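Long-range contact in glutaminyl-tRNA synthetase (Saccharomyces cerevisiae, PDB 3TL4), which catalyses the ATP-dependent attachment of glutamine to tRNA(Gln), and is represented here by its appended N-terminal tRNA-binding domain: residues Ala53-Phe61 / Leu82-Phe92. Residues are numbered along the deposited sequence; the frame is centred on the assembly and turned at random.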
loop_
_atom_site.group_PDB
_atom_site.type_symbol
_atom_site.label_atom_id
_atom_site.label_comp_id
_atom_site.label_asym_id
_atom_site.label_seq_id
_atom_site.Cartn_x
_atom_site.Cartn_y
_atom_site.Cartn_z
ATOM N N ALA A 53 -7.703 -5.634 -7.662
ATOM C CA ALA A 53 -7.865 -4.497 -6.766
ATOM C C ALA A 53 -6.785 -3.448 -7.012
ATOM O O ALA A 53 -7.053 -2.256 -7.008
ATOM C CB ALA A 53 -7.829 -4.963 -5.309
ATOM N N LEU A 54 -5.561 -3.905 -7.231
ATOM C CA LEU A 54 -4.438 -3.003 -7.428
ATOM C C LEU A 54 -4.557 -2.246 -8.747
ATOM O O LEU A 54 -4.249 -1.051 -8.813
ATOM C CB LEU A 54 -3.111 -3.768 -7.355
ATOM C CG LEU A 54 -2.758 -4.311 -5.971
ATOM C CD1 LEU A 54 -1.535 -5.233 -6.032
ATOM C CD2 LEU A 54 -2.518 -3.170 -5.008
ATOM N N VAL A 55 -5.019 -2.928 -9.790
ATOM C CA VAL A 55 -5.204 -2.258 -11.070
ATOM C C VAL A 55 -6.386 -1.281 -10.994
ATOM O O VAL A 55 -6.348 -0.203 -11.592
ATOM C CB VAL A 55 -5.320 -3.241 -12.256
ATOM C CG1 VAL A 55 -6.582 -4.089 -12.139
ATOM C CG2 VAL A 55 -5.313 -2.480 -13.573
ATOM N N HIS A 56 -7.412 -1.619 -10.218
ATOM C CA HIS A 56 -8.480 -0.653 -9.985
ATOM C C HIS A 56 -7.985 0.591 -9.235
ATOM O O HIS A 56 -8.342 1.714 -9.586
ATOM C CB HIS A 56 -9.672 -1.268 -9.269
ATOM C CG HIS A 56 -10.863 -0.365 -9.231
ATOM N ND1 HIS A 56 -11.555 -0.084 -8.075
ATOM C CD2 HIS A 56 -11.464 0.356 -10.211
ATOM C CE1 HIS A 56 -12.536 0.757 -8.343
ATOM N NE2 HIS A 56 -12.503 1.037 -9.634
ATOM N N ASN A 57 -7.167 0.395 -8.206
ATOM C CA ASN A 57 -6.473 1.518 -7.582
ATOM C C ASN A 57 -5.800 2.387 -8.628
ATOM O O ASN A 57 -5.959 3.604 -8.634
ATOM C CB ASN A 57 -5.373 1.043 -6.636
ATOM C CG ASN A 57 -5.905 0.480 -5.334
ATOM O OD1 ASN A 57 -5.221 -0.310 -4.676
ATOM N ND2 ASN A 57 -7.118 0.888 -4.945
ATOM N N LEU A 58 -5.017 1.751 -9.496
ATOM C CA LEU A 58 -4.281 2.486 -10.517
ATOM C C LEU A 58 -5.221 3.255 -11.419
ATOM O O LEU A 58 -4.954 4.412 -11.756
ATOM C CB LEU A 58 -3.414 1.557 -11.361
ATOM C CG LEU A 58 -2.650 2.275 -12.477
ATOM C CD1 LEU A 58 -1.823 3.443 -11.909
ATOM C CD2 LEU A 58 -1.756 1.302 -13.208
ATOM N N ALA A 59 -6.318 2.606 -11.812
ATOM C CA ALA A 59 -7.299 3.232 -12.683
ATOM C C ALA A 59 -7.902 4.430 -11.976
ATOM O O ALA A 59 -8.211 5.443 -12.608
ATOM C CB ALA A 59 -8.380 2.249 -13.066
ATOM N N SER A 60 -8.068 4.318 -10.658
ATOM C CA SER A 60 -8.703 5.393 -9.903
ATOM C C SER A 60 -7.756 6.601 -9.776
ATOM O O SER A 60 -8.210 7.736 -9.593
ATOM C CB SER A 60 -9.206 4.891 -8.542
ATOM O OG SER A 60 -8.174 4.884 -7.575
ATOM N N PHE A 61 -6.449 6.349 -9.903
ATOM C CA PHE A 61 -5.438 7.408 -9.908
ATOM C C PHE A 61 -5.356 8.087 -11.281
ATOM O O PHE A 61 -5.247 9.303 -11.377
ATOM C CB PHE A 61 -4.068 6.824 -9.597
ATOM C CG PHE A 61 -3.952 6.226 -8.238
ATOM C CD1 PHE A 61 -4.580 6.808 -7.153
ATOM C CD2 PHE A 61 -3.209 5.082 -8.047
ATOM C CE1 PHE A 61 -4.463 6.252 -5.908
ATOM C CE2 PHE A 61 -3.078 4.521 -6.803
ATOM C CZ PHE A 61 -3.708 5.103 -5.728
ATOM N N LEU A 82 4.763 -4.749 -7.324
ATOM C CA LEU A 82 3.955 -3.785 -6.587
ATOM C C LEU A 82 2.798 -4.507 -5.915
ATOM O O LEU A 82 1.808 -4.842 -6.573
ATOM C CB LEU A 82 3.418 -2.721 -7.541
ATOM C CG LEU A 82 4.465 -1.989 -8.385
ATOM C CD1 LEU A 82 3.790 -1.042 -9.351
ATOM C CD2 LEU A 82 5.449 -1.226 -7.497
ATOM N N LYS A 83 2.925 -4.740 -4.608
ATOM C CA LYS A 83 1.977 -5.564 -3.856
ATOM C C LYS A 83 0.910 -4.777 -3.100
ATOM O O LYS A 83 -0.118 -5.339 -2.736
ATOM C CB LYS A 83 2.711 -6.468 -2.851
ATOM C CG LYS A 83 3.742 -7.405 -3.443
ATOM C CD LYS A 83 3.117 -8.393 -4.425
ATOM C CE LYS A 83 2.316 -9.480 -3.716
ATOM N NZ LYS A 83 1.814 -10.536 -4.650
ATOM N N THR A 84 1.144 -3.495 -2.834
ATOM C CA THR A 84 0.190 -2.732 -2.017
ATOM C C THR A 84 -0.330 -1.482 -2.727
ATOM O O THR A 84 0.263 -1.023 -3.710
ATOM C CB THR A 84 0.795 -2.332 -0.642
ATOM O OG1 THR A 84 1.912 -1.465 -0.845
ATOM C CG2 THR A 84 1.269 -3.557 0.117
ATOM N N SER A 85 -1.445 -0.953 -2.227
ATOM C CA SER A 85 -2.007 0.302 -2.718
ATOM C C SER A 85 -0.984 1.401 -2.565
ATOM O O SER A 85 -0.911 2.323 -3.383
ATOM C CB SER A 85 -3.241 0.694 -1.912
ATOM O OG SER A 85 -4.264 -0.259 -2.076
ATOM N N LEU A 86 -0.217 1.296 -1.486
ATOM C CA LEU A 86 0.841 2.240 -1.166
ATOM C C LEU A 86 1.948 2.224 -2.226
ATOM O O LEU A 86 2.407 3.275 -2.651
ATOM C CB LEU A 86 1.409 1.922 0.216
ATOM C CG LEU A 86 2.277 3.003 0.847
ATOM C CD1 LEU A 86 1.415 4.190 1.222
ATOM C CD2 LEU A 86 3.008 2.466 2.065
ATOM N N GLN A 87 2.364 1.036 -2.659
ATOM C CA GLN A 87 3.384 0.919 -3.712
ATOM C C GLN A 87 2.841 1.391 -5.046
ATOM O O GLN A 87 3.569 1.985 -5.848
ATOM C CB GLN A 87 3.871 -0.522 -3.871
ATOM C CG GLN A 87 4.730 -1.035 -2.722
ATOM C CD GLN A 87 5.331 -2.388 -3.031
ATOM O OE1 GLN A 87 4.692 -3.418 -2.847
ATOM N NE2 GLN A 87 6.565 -2.390 -3.507
ATOM N N VAL A 88 1.565 1.119 -5.290
ATOM C CA VAL A 88 0.950 1.534 -6.547
ATOM C C VAL A 88 0.818 3.054 -6.610
ATOM O O VAL A 88 1.038 3.663 -7.657
ATOM C CB VAL A 88 -0.406 0.860 -6.783
ATOM C CG1 VAL A 88 -1.034 1.369 -8.078
ATOM C CG2 VAL A 88 -0.227 -0.647 -6.834
ATOM N N ASP A 89 0.460 3.664 -5.489
ATOM C CA ASP A 89 0.377 5.119 -5.426
ATOM C C ASP A 89 1.758 5.753 -5.663
ATOM O O ASP A 89 1.890 6.704 -6.433
ATOM C CB ASP A 89 -0.235 5.582 -4.094
ATOM C CG ASP A 89 -0.344 7.103 -3.992
ATOM O OD1 ASP A 89 -1.277 7.687 -4.586
ATOM O OD2 ASP A 89 0.509 7.714 -3.317
ATOM N N ALA A 90 2.784 5.217 -5.008
ATOM C CA ALA A 90 4.159 5.656 -5.253
ATOM C C ALA A 90 4.608 5.472 -6.714
ATOM O O ALA A 90 5.189 6.363 -7.303
ATOM C CB ALA A 90 5.125 4.938 -4.314
ATOM N N ALA A 91 4.366 4.298 -7.279
ATOM C CA ALA A 91 4.758 4.037 -8.653
ATOM C C ALA A 91 4.033 5.002 -9.598
ATOM O O ALA A 91 4.617 5.516 -10.543
ATOM C CB ALA A 91 4.464 2.593 -9.019
ATOM N N PHE A 92 2.753 5.239 -9.337
ATOM C CA PHE A 92 1.983 6.220 -10.095
ATOM C C PHE A 92 2.579 7.624 -9.986
ATOM O O PHE A 92 2.769 8.309 -10.979
ATOM C CB PHE A 92 0.520 6.237 -9.648
ATOM C CG PHE A 92 -0.266 7.367 -10.236
ATOM C CD1 PHE A 92 -0.700 7.315 -11.551
ATOM C CD2 PHE A 92 -0.552 8.489 -9.485
ATOM C CE1 PHE A 92 -1.403 8.366 -12.111
ATOM C CE2 PHE A 92 -1.267 9.536 -10.032
ATOM C CZ PHE A 92 -1.691 9.473 -11.350
#
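Phe-61 sets its CB 3.7 Å from the centroid of the Phe-92 ring, almost on the ring normal, so a CH-pi contact rather than ring overlap joins the two aromatics. Their planes, 28° apart, are slid past one another with centroids at 5.5 Å. With CG trans to its own backbone N (chi1 171°), Phe-92 reaches across to receive this methylene on its face, while Leu-58 CD1 approaches the same ring obliquely. The Phe-61 side chain crosses that of Asp-89 at about a right angle: Asp-89 OD1 sits over one face of the ring, 3.7 Å from Phe-61 CZ, the carboxylate steeply inclined to it. Val-88 CG1 meets the ring at its edge, 4.0 Å from Phe-61 CE2.

Earlier in the first helix the contact becomes aliphatic. Leu-58 CB packs on Val-88 CG1, and Leu-54 straddles the start of the other helix, CD1 3.4 Å from Leu-82 O and CD2 3.9 Å from Val-88 CG2. Nearby, Ser-85 OG donates to Asn-57 OD1 over 2.8 Å, arriving above the carbonyl plane. Thr-84, the N-cap residue, accepts from Gln-87 N through OG1, and the side-chain OE1 of Gln-87 accepts from Lys-83 N.

Ile-77 touches Leu-54, and Ile-73 and Val-74 touch Leu-58, so helix 70-78 joins the pair within the non-specific RNA-binding region. A carboxylate oxygen over the electron-rich face of Phe-61 would probably be unfavourable alone; the salt bridge from Asp-89 OD2 to Lys-93 probably offsets that cost, leaving cohesion mainly to apolar and CH-pi packing.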